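Local coordinates for major capsid protein (Faustovirus, PDB 5J7O) that probably builds the capsid shell of this large double-stranded DNA virus as a trimer of double jelly-roll subunits, at residues H213-K218 with N557-Q562; T220-L225 with F296-F301; F341-V346 with R369-T374; T118-P123 with T374-S379. All blocks are in the same frame, centred on the assembly; numbering follows the deposited sequence.

Contact 1 of 4, residues H213-K218 with N557-Q562; sequences HVPDFK and NLVTPQ
The imidazole of H213 reaches the backbone of N557, and the contact can be traced outward along this one side chain. CB stays at the margin, 4.2 Å from N557 O, and CG is only slightly nearer. With CG beside the backbone N (chi1 -55°), the ring swings back toward the 557-562 segment although the CB bond itself leaves in the other direction. ND1 then donates to N557 O over 2.9 Å. The N-H...O angle of 167° and an acceptor lying 6° out of the ring plane show a straight, in-plane bond at the ring edge, which should fix the rotation of the imidazole. CE1 comes next, 3.9 Å from L558 CD1, the methyl approaching obliquely. At the tip, NE2 is hydrogen-bonded to Y448 OH, so both ring nitrogens have partners.

A second, apolar patch lies at V559. Its CG2 rests 3.3 Å from P215 N and 3.7 Å from P215 CD, and the two side chains meet at about a right angle. The backbone of V559 also bonds to F212, so the chain just before H213 is held as well. The arrangement pins the turn between helices 203-212 and 216-225 to the loop before strand 567-570, far later in the chain; on that evidence it probably joins the two jelly rolls of a double jelly-roll capsid subunit.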
# COMPACT_ATOMS: atom_id res chain seq x y z
N HIS B 213 12.03 -9.19 5.24
CA HIS B 213 11.20 -10.18 5.91
C HIS B 213 10.02 -9.56 6.64
O HIS B 213 9.51 -10.14 7.61
CB HIS B 213 12.04 -11.02 6.88
CG HIS B 213 13.22 -11.67 6.24
ND1 HIS B 213 13.11 -12.60 5.23
CD2 HIS B 213 14.55 -11.52 6.47
CE1 HIS B 213 14.31 -12.99 4.86
NE2 HIS B 213 15.20 -12.36 5.60
N VAL B 214 9.55 -8.40 6.20
CA VAL B 214 8.36 -7.80 6.78
C VAL B 214 7.34 -7.56 5.68
O VAL B 214 7.31 -6.46 5.09
CB VAL B 214 8.68 -6.50 7.54
CG1 VAL B 214 7.46 -6.03 8.31
CG2 VAL B 214 9.86 -6.70 8.48
N PRO B 215 6.50 -8.54 5.35
CA PRO B 215 5.45 -8.32 4.35
C PRO B 215 4.43 -7.30 4.85
O PRO B 215 4.43 -6.88 6.00
CB PRO B 215 4.83 -9.70 4.17
CG PRO B 215 5.19 -10.45 5.41
CD PRO B 215 6.52 -9.93 5.84
N ASP B 216 3.54 -6.91 3.93
CA ASP B 216 2.62 -5.82 4.24
C ASP B 216 1.61 -6.20 5.31
O ASP B 216 1.13 -5.31 6.03
CB ASP B 216 1.91 -5.36 2.96
CG ASP B 216 2.64 -4.23 2.27
OD1 ASP B 216 2.49 -4.08 1.04
OD2 ASP B 216 3.38 -3.49 2.96
N PHE B 217 1.26 -7.48 5.44
CA PHE B 217 0.32 -7.85 6.49
C PHE B 217 0.96 -7.85 7.88
O PHE B 217 0.25 -8.06 8.87
CB PHE B 217 -0.32 -9.22 6.19
CG PHE B 217 0.65 -10.33 5.89
CD1 PHE B 217 1.29 -11.01 6.91
CD2 PHE B 217 0.89 -10.71 4.58
CE1 PHE B 217 2.17 -12.04 6.63
CE2 PHE B 217 1.76 -11.74 4.29
CZ PHE B 217 2.40 -12.41 5.32
N LYS B 218 2.26 -7.60 7.98
CA LYS B 218 2.94 -7.44 9.26
C LYS B 218 3.58 -6.07 9.43
O LYS B 218 4.16 -5.81 10.49
CB LYS B 218 4.02 -8.52 9.43
CG LYS B 218 3.53 -9.95 9.36
CD LYS B 218 2.76 -10.35 10.60
CE LYS B 218 2.43 -11.84 10.57
NZ LYS B 218 1.68 -12.27 11.78
N ASN B 557 7.85 -15.49 2.84
CA ASN B 557 8.93 -15.32 3.81
C ASN B 557 10.01 -14.37 3.32
O ASN B 557 10.81 -13.90 4.13
CB ASN B 557 9.56 -16.67 4.14
CG ASN B 557 8.70 -17.50 5.08
OD1 ASN B 557 8.01 -16.96 5.95
ND2 ASN B 557 8.75 -18.82 4.91
N LEU B 558 10.05 -14.08 2.02
CA LEU B 558 11.05 -13.19 1.45
C LEU B 558 10.32 -12.05 0.74
O LEU B 558 9.66 -12.27 -0.28
CB LEU B 558 11.97 -13.94 0.49
CG LEU B 558 13.15 -13.14 -0.07
CD1 LEU B 558 13.85 -12.38 1.05
CD2 LEU B 558 14.13 -14.07 -0.78
N VAL B 559 10.45 -10.85 1.28
CA VAL B 559 9.83 -9.66 0.71
C VAL B 559 10.78 -9.05 -0.30
O VAL B 559 11.99 -8.99 -0.08
CB VAL B 559 9.46 -8.66 1.82
CG1 VAL B 559 8.88 -7.38 1.21
CG2 VAL B 559 8.48 -9.28 2.78
N THR B 560 10.22 -8.59 -1.41
CA THR B 560 11.00 -7.80 -2.34
C THR B 560 11.41 -6.49 -1.67
O THR B 560 10.55 -5.78 -1.12
CB THR B 560 10.20 -7.50 -3.60
OG1 THR B 560 9.00 -6.80 -3.26
CG2 THR B 560 9.86 -8.80 -4.28
N PRO B 561 12.69 -6.13 -1.69
CA PRO B 561 13.14 -4.95 -0.95
C PRO B 561 12.85 -3.66 -1.70
O PRO B 561 13.06 -3.55 -2.91
CB PRO B 561 14.65 -5.18 -0.80
CG PRO B 561 15.01 -5.97 -2.02
CD PRO B 561 13.82 -6.84 -2.33
N GLN B 562 12.37 -2.66 -0.96
CA GLN B 562 12.19 -1.33 -1.52
C GLN B 562 13.53 -0.63 -1.71
O GLN B 562 13.74 0.08 -2.70
CB GLN B 562 11.27 -0.50 -0.63
CG GLN B 562 10.57 0.65 -1.34
CD GLN B 562 9.43 0.18 -2.22
OE1 GLN B 562 8.98 -0.96 -2.11
NE2 GLN B 562 8.96 1.06 -3.09

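Contact 2 of 4, residues T220-L225 with F296-F301; sequences TGWKRL and FVPLLF
Apolar packing carries most of the contact, and L225 and W222 supply it from the helix. L225 packs on the F296 carbonyl, its CB lying 3.2 Å from F296 O. Its two methyls are divided: CD2 lies 3.7 Å from F296 CB, while CD1 approaches P298 CG at 3.9 Å. The same P298 CG is 4.0 Å from W222 CZ3, so one proline carbon is touched by both helix side chains. W222 extends CG anti to the backbone N (chi1 171°), which carries the far end of the indole to L300, with CH2 4.1 Å from L300 CD2 and the side chains crossing at about a right angle.

Polar contact is slight. F296 N donates to L225 O over 2.9 Å, but an N-H...O angle of 129° marks the bond as weak. The indole nitrogen points elsewhere, to N210 OD1.

The surroundings confirm a buried site: W551 of the third subunit packs on both W222 and P298. Closest approach of the short helix and strand axes is 8.0 Å, at 112° between their directions, so helix 216-225 runs across strand 293-298 rather than along it. This is a helix laid against strand 293-298 of a jelly-roll sheet, at a subunit boundary of the capsomer trimer.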
# COMPACT_ATOMS: atom_id res chain seq x y z
N THR B 220 2.53 -2.73 9.58
CA THR B 220 2.03 -1.72 10.51
C THR B 220 2.42 -2.05 11.94
O THR B 220 2.92 -1.19 12.68
CB THR B 220 0.52 -1.58 10.38
OG1 THR B 220 0.20 -0.91 9.15
CG2 THR B 220 -0.06 -0.80 11.55
N GLY B 221 2.22 -3.31 12.36
CA GLY B 221 2.64 -3.71 13.69
C GLY B 221 4.14 -3.67 13.86
O GLY B 221 4.65 -3.29 14.92
N TRP B 222 4.88 -4.05 12.82
CA TRP B 222 6.34 -4.01 12.87
C TRP B 222 6.84 -2.59 13.09
O TRP B 222 7.71 -2.36 13.94
CB TRP B 222 6.92 -4.60 11.58
CG TRP B 222 8.40 -4.43 11.41
CD1 TRP B 222 9.03 -3.59 10.54
CD2 TRP B 222 9.43 -5.15 12.10
NE1 TRP B 222 10.39 -3.72 10.66
CE2 TRP B 222 10.67 -4.67 11.61
CE3 TRP B 222 9.44 -6.13 13.09
CZ2 TRP B 222 11.89 -5.15 12.07
CZ3 TRP B 222 10.65 -6.61 13.55
CH2 TRP B 222 11.86 -6.12 13.04
N LYS B 223 6.30 -1.63 12.35
CA LYS B 223 6.72 -0.24 12.51
C LYS B 223 6.41 0.27 13.92
O LYS B 223 7.20 1.01 14.50
CB LYS B 223 6.04 0.64 11.46
CG LYS B 223 6.61 0.48 10.06
CD LYS B 223 5.95 1.45 9.09
CE LYS B 223 6.67 1.46 7.75
NZ LYS B 223 6.02 2.38 6.78
N ARG B 224 5.26 -0.12 14.47
CA ARG B 224 4.91 0.33 15.82
C ARG B 224 5.80 -0.31 16.87
O ARG B 224 6.05 0.30 17.92
CB ARG B 224 3.44 0.02 16.11
CG ARG B 224 2.46 0.75 15.20
CD ARG B 224 1.12 0.97 15.89
NE ARG B 224 0.19 1.73 15.05
CZ ARG B 224 -0.98 1.27 14.63
NH1 ARG B 224 -1.39 0.06 14.98
NH2 ARG B 224 -1.76 2.03 13.88
N LEU B 225 6.30 -1.52 16.62
CA LEU B 225 7.18 -2.18 17.58
C LEU B 225 8.51 -1.44 17.70
O LEU B 225 9.06 -1.32 18.81
CB LEU B 225 7.42 -3.63 17.18
CG LEU B 225 6.26 -4.61 17.35
CD1 LEU B 225 6.62 -5.97 16.77
CD2 LEU B 225 5.88 -4.73 18.81
N PHE B 296 8.72 -2.07 21.55
CA PHE B 296 8.88 -3.48 21.87
C PHE B 296 9.72 -4.07 20.74
O PHE B 296 9.19 -4.53 19.73
CB PHE B 296 7.54 -4.20 22.02
CG PHE B 296 6.94 -4.09 23.39
CD1 PHE B 296 6.26 -2.95 23.79
CD2 PHE B 296 7.03 -5.15 24.29
CE1 PHE B 296 5.71 -2.85 25.05
CE2 PHE B 296 6.48 -5.06 25.55
CZ PHE B 296 5.81 -3.91 25.93
N VAL B 297 11.04 -4.04 20.91
CA VAL B 297 11.97 -4.47 19.87
C VAL B 297 12.13 -5.98 19.95
O VAL B 297 12.66 -6.49 20.95
CB VAL B 297 13.32 -3.76 20.00
CG1 VAL B 297 14.25 -4.17 18.86
CG2 VAL B 297 13.13 -2.25 20.00
N PRO B 298 11.71 -6.73 18.94
CA PRO B 298 11.89 -8.18 18.97
C PRO B 298 13.35 -8.56 18.77
O PRO B 298 14.09 -7.89 18.04
CB PRO B 298 11.02 -8.68 17.80
CG PRO B 298 10.15 -7.50 17.42
CD PRO B 298 10.96 -6.29 17.75
N LEU B 299 13.75 -9.64 19.42
CA LEU B 299 15.11 -10.17 19.29
C LEU B 299 15.10 -11.23 18.19
O LEU B 299 14.48 -12.28 18.34
CB LEU B 299 15.60 -10.73 20.62
CG LEU B 299 15.60 -9.72 21.77
CD1 LEU B 299 16.36 -10.27 22.97
CD2 LEU B 299 16.17 -8.38 21.34
N LEU B 300 15.80 -10.95 17.09
CA LEU B 300 15.65 -11.70 15.85
C LEU B 300 16.58 -12.92 15.82
O LEU B 300 17.40 -13.10 14.92
CB LEU B 300 15.92 -10.79 14.66
CG LEU B 300 15.27 -9.40 14.71
CD1 LEU B 300 16.04 -8.42 13.84
CD2 LEU B 300 13.82 -9.46 14.29
N PHE B 301 16.43 -13.78 16.83
CA PHE B 301 17.17 -15.03 16.87
C PHE B 301 16.34 -16.16 16.26
O PHE B 301 15.14 -16.03 16.02
CB PHE B 301 17.58 -15.37 18.30
CG PHE B 301 18.62 -14.45 18.87
CD1 PHE B 301 19.90 -14.39 18.33
CD2 PHE B 301 18.33 -13.65 19.97
CE1 PHE B 301 20.85 -13.55 18.86
CE2 PHE B 301 19.28 -12.81 20.51
CZ PHE B 301 20.55 -12.75 19.95

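Contact 3 of 4, residues F341-V346 with R369-T374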
# COMPACT_ATOMS: atom_id res chain seq x y z
N PHE B 341 11.16 30.25 10.17
CA PHE B 341 11.29 30.10 8.73
C PHE B 341 12.00 31.31 8.14
O PHE B 341 11.73 32.45 8.54
CB PHE B 341 9.93 29.92 8.06
CG PHE B 341 9.08 28.85 8.68
CD1 PHE B 341 9.17 27.53 8.24
CD2 PHE B 341 8.20 29.15 9.71
CE1 PHE B 341 8.40 26.55 8.82
CE2 PHE B 341 7.43 28.16 10.29
CZ PHE B 341 7.52 26.86 9.84
N LEU B 342 12.89 31.06 7.18
CA LEU B 342 13.56 32.12 6.44
C LEU B 342 12.70 32.50 5.24
O LEU B 342 12.47 31.68 4.35
CB LEU B 342 14.95 31.68 5.98
CG LEU B 342 15.69 32.66 5.08
CD1 LEU B 342 16.20 33.86 5.87
CD2 LEU B 342 16.82 31.98 4.33
N GLN B 343 12.22 33.74 5.23
CA GLN B 343 11.42 34.25 4.13
C GLN B 343 12.33 34.90 3.09
O GLN B 343 13.04 35.86 3.40
CB GLN B 343 10.38 35.25 4.63
CG GLN B 343 9.57 35.92 3.54
CD GLN B 343 8.51 36.85 4.09
OE1 GLN B 343 8.35 36.98 5.30
NE2 GLN B 343 7.76 37.49 3.19
N THR B 344 12.32 34.36 1.87
CA THR B 344 13.10 34.89 0.76
C THR B 344 12.14 35.54 -0.23
O THR B 344 11.35 34.84 -0.87
CB THR B 344 13.93 33.79 0.10
OG1 THR B 344 14.95 33.35 1.00
CG2 THR B 344 14.57 34.31 -1.18
N THR B 345 12.22 36.86 -0.37
CA THR B 345 11.32 37.61 -1.23
C THR B 345 12.12 38.41 -2.25
O THR B 345 13.06 39.12 -1.89
CB THR B 345 10.44 38.56 -0.41
OG1 THR B 345 11.25 39.32 0.49
CG2 THR B 345 9.42 37.77 0.38
N VAL B 346 11.72 38.29 -3.51
CA VAL B 346 12.25 39.12 -4.59
C VAL B 346 11.09 39.91 -5.18
O VAL B 346 10.06 39.33 -5.54
CB VAL B 346 12.94 38.28 -5.68
CG1 VAL B 346 13.34 39.16 -6.85
CG2 VAL B 346 14.15 37.56 -5.11
N ARG B 369 6.18 39.78 -7.22
CA ARG B 369 6.74 39.33 -5.95
C ARG B 369 6.92 37.82 -6.00
O ARG B 369 6.02 37.10 -6.43
CB ARG B 369 5.86 39.73 -4.76
CG ARG B 369 6.33 39.14 -3.44
CD ARG B 369 5.55 39.69 -2.26
NE ARG B 369 5.88 38.99 -1.02
CZ ARG B 369 5.51 39.39 0.19
NH1 ARG B 369 4.80 40.51 0.33
NH2 ARG B 369 5.84 38.68 1.25
N TYR B 370 8.09 37.35 -5.56
CA TYR B 370 8.40 35.93 -5.48
C TYR B 370 8.83 35.63 -4.05
O TYR B 370 9.79 36.24 -3.56
CB TYR B 370 9.50 35.55 -6.47
CG TYR B 370 9.23 35.97 -7.90
CD1 TYR B 370 8.70 35.07 -8.82
CD2 TYR B 370 9.53 37.25 -8.34
CE1 TYR B 370 8.47 35.45 -10.13
CE2 TYR B 370 9.30 37.64 -9.65
CZ TYR B 370 8.77 36.73 -10.54
OH TYR B 370 8.54 37.11 -11.84
N THR B 371 8.13 34.71 -3.39
CA THR B 371 8.34 34.46 -1.97
C THR B 371 8.48 32.97 -1.71
O THR B 371 7.57 32.19 -2.03
CB THR B 371 7.19 35.03 -1.13
OG1 THR B 371 7.11 36.45 -1.34
CG2 THR B 371 7.41 34.74 0.35
N THR B 372 9.61 32.57 -1.12
CA THR B 372 9.84 31.21 -0.67
C THR B 372 10.12 31.21 0.83
O THR B 372 10.47 32.24 1.42
CB THR B 372 11.01 30.55 -1.41
OG1 THR B 372 12.25 31.11 -0.94
CG2 THR B 372 10.90 30.78 -2.91
N TYR B 373 9.97 30.04 1.45
CA TYR B 373 10.21 29.87 2.87
C TYR B 373 11.11 28.66 3.10
O TYR B 373 10.91 27.61 2.48
CB TYR B 373 8.90 29.70 3.65
CG TYR B 373 7.90 30.81 3.41
CD1 TYR B 373 7.96 32.00 4.12
CD2 TYR B 373 6.89 30.65 2.48
CE1 TYR B 373 7.05 33.01 3.90
CE2 TYR B 373 5.97 31.66 2.25
CZ TYR B 373 6.05 32.83 2.97
OH TYR B 373 5.14 33.84 2.75
N THR B 374 12.08 28.81 3.98
CA THR B 374 13.04 27.75 4.28
C THR B 374 13.11 27.55 5.79
O THR B 374 13.53 28.47 6.51
CB THR B 374 14.42 28.09 3.72
OG1 THR B 374 14.28 28.68 2.42
CG2 THR B 374 15.28 26.84 3.61
O HOH W 1 13.48 31.06 2.06
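Strands 341-346 and 369-374 form an antiparallel pair within a mixed seven-stranded sheet, to which strands 503-521 and 473-490 also belong, far from the centre of the double jelly-roll subunit. The evidence is a continuous register from L342 opposite T374 to V346 opposite Y370, with 159° between the strand directions.

Six backbone hydrogen bonds join the strands, two at each of the pairs L342-T374, T344-T372 and V346-Y370. All are 2.8 to 2.9 Å between N and O; the bond from L342 N to T374 O is almost straight, at 177°. CA-H...O contacts fill the intervals, T345 CA lying 3.1 Å from Y370 O.

Side-chain packing differs between the faces. On the face of Q343, T345, T371 and Y373, Q343 runs alongside the Y373 ring, its CG 3.9 Å from CE1, and T345 CG2 touches T371 OG1 at 3.2 Å. R369 runs extended from CG to NE, and NE donates to T371 OG1 over 2.8 Å, the acceptor lying in the guanidinium plane. This fixes the group, which also makes a cation-pi contact with Y486 of the third subunit. Q343 NE2, as modelled, lies beside R369 NH2; both are donors, so the orientation of that amide is doubtful.

The opposite face carries L342, T344, V346, Y370, T372 and T374, and a water sits among L342 and the three threonines. T372 OG1 is further bonded to G264 O of the third subunit. The water donates to L342 O and to T372 OG1, the latter at 3.2 Å, and is also bonded to T344 OG1 at 2.9 Å.

Contact 4 of 4, residues T118-P123 with T374-S379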
# COMPACT_ATOMS: atom_id res chain seq x y z
N THR B 118 18.48 31.00 20.02
CA THR B 118 18.22 32.33 19.50
C THR B 118 17.97 32.26 18.00
O THR B 118 18.29 31.27 17.34
CB THR B 118 19.38 33.30 19.77
OG1 THR B 118 20.63 32.66 19.44
CG2 THR B 118 19.40 33.71 21.24
N VAL B 119 17.38 33.33 17.48
CA VAL B 119 17.23 33.47 16.03
C VAL B 119 18.58 33.85 15.43
O VAL B 119 19.20 34.83 15.87
CB VAL B 119 16.17 34.52 15.70
CG1 VAL B 119 16.03 34.69 14.20
CG2 VAL B 119 14.83 34.15 16.32
N PRO B 120 19.09 33.10 14.45
CA PRO B 120 20.43 33.40 13.92
C PRO B 120 20.51 34.71 13.16
O PRO B 120 19.50 35.39 12.96
CB PRO B 120 20.71 32.20 13.00
CG PRO B 120 19.36 31.74 12.57
CD PRO B 120 18.46 31.96 13.76
N ALA B 121 21.72 35.08 12.74
CA ALA B 121 21.90 36.31 11.98
C ALA B 121 21.31 36.17 10.59
O ALA B 121 21.27 35.08 10.00
CB ALA B 121 23.39 36.66 11.88
N LEU B 122 20.83 37.29 10.05
CA LEU B 122 20.23 37.31 8.73
C LEU B 122 21.28 36.99 7.67
O LEU B 122 22.48 37.16 7.89
CB LEU B 122 19.61 38.67 8.46
CG LEU B 122 18.34 38.99 9.27
CD1 LEU B 122 18.18 40.49 9.44
CD2 LEU B 122 17.12 38.39 8.60
N PRO B 123 20.85 36.51 6.50
CA PRO B 123 21.80 36.22 5.42
C PRO B 123 22.44 37.50 4.89
O PRO B 123 21.98 38.61 5.14
CB PRO B 123 20.94 35.54 4.35
CG PRO B 123 19.72 35.07 5.07
CD PRO B 123 19.48 36.08 6.15
N THR B 374 12.08 28.81 3.98
CA THR B 374 13.04 27.75 4.28
C THR B 374 13.11 27.55 5.79
O THR B 374 13.53 28.47 6.51
CB THR B 374 14.42 28.09 3.72
OG1 THR B 374 14.28 28.68 2.42
CG2 THR B 374 15.28 26.84 3.61
N PRO B 375 12.71 26.38 6.30
CA PRO B 375 12.85 26.12 7.73
C PRO B 375 14.29 26.29 8.19
O PRO B 375 15.23 25.88 7.50
CB PRO B 375 12.38 24.66 7.87
CG PRO B 375 11.44 24.47 6.73
CD PRO B 375 12.00 25.30 5.60
N THR B 376 14.46 26.90 9.36
CA THR B 376 15.76 27.35 9.83
C THR B 376 16.01 26.86 11.25
O THR B 376 15.13 26.91 12.10
CB THR B 376 15.86 28.88 9.78
OG1 THR B 376 15.60 29.34 8.45
CG2 THR B 376 17.24 29.35 10.21
N LEU B 377 17.24 26.39 11.49
CA LEU B 377 17.65 25.98 12.82
C LEU B 377 17.97 27.19 13.68
O LEU B 377 18.57 28.17 13.21
CB LEU B 377 18.89 25.08 12.74
CG LEU B 377 18.75 23.70 12.11
CD1 LEU B 377 20.13 23.10 11.86
CD2 LEU B 377 17.94 22.79 13.01
N ALA B 378 17.57 27.13 14.94
CA ALA B 378 17.95 28.15 15.91
C ALA B 378 19.37 27.88 16.41
O ALA B 378 19.79 26.73 16.55
CB ALA B 378 16.98 28.18 17.08
N SER B 379 20.10 28.96 16.67
CA SER B 379 21.46 28.82 17.18
C SER B 379 21.44 28.42 18.65
O SER B 379 20.67 28.95 19.44
CB SER B 379 22.22 30.13 17.01
OG SER B 379 22.30 30.51 15.64
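The peptide groups of T118 and S379 are the flat groups here, and they meet edge on through their N-H and C=O. T118 N meets S379 O in the plane of that carbonyl, whereas S379 N is tilted 16° from the carbonyl plane of T118. Those two bonds, 3.1 Å from T118 N to S379 O and 3.0 Å from S379 N to T118 O, make a single antiparallel bridge of the hydrogen-bonded kind. The T118 carbonyl is also flanked by A378 CB, 3.4 Å from T118 O.

The puckered ring of P120 is set against residues 376-379 and touches them through CB, CG and CD. CB lies 3.5 Å from S379 OG. CG sits 3.7 Å from L377 O and 4.0 Å from T376 CG2, crossing that side chain obliquely, and CD is also near the L377 carbonyl.

T376 turns its two branches to different work. CG2, anti to the backbone N (chi1 -57° for OG1), faces P120, while OG1 donates to T374 O within the same segment over 3.0 Å. The hydroxyl thereby ties the residue back to the end of its strand.

Around this surface bridge, A378 N is hydrogen-bonded to N173 OD1 and P120 packs on Y157 of strand 149-158. The contact therefore joins the exit of strand 116-118 to the segment leaving strand 364-375, beside strands 149-158, 170-177 and 341-351.

In the fold
Contacts 1 and 2 lie near the middle of the chain, their centres 13 Å apart, and share helix 216-225; V214 CG1 packs on W222 CB at 3.6 Å. Contact 2 is buried and almost wholly apolar, while contact 1, partly buried, adds a histidine bond that probably links the two jelly rolls. Contacts 3 and 4 share T374: contact 3 lies within the seven-stranded sheet, contact 4 where strand 364-375 runs out into a loop. Their centres lie 38 to 42 Å from those of contacts 1 and 2. Contact 3 is dense in backbone bonds and threonine hydroxyls; contact 4, at the surface, has a single bridge. Contacts 1, 2 and 3 all touch the third subunit, and contact 1 meets the second more widely.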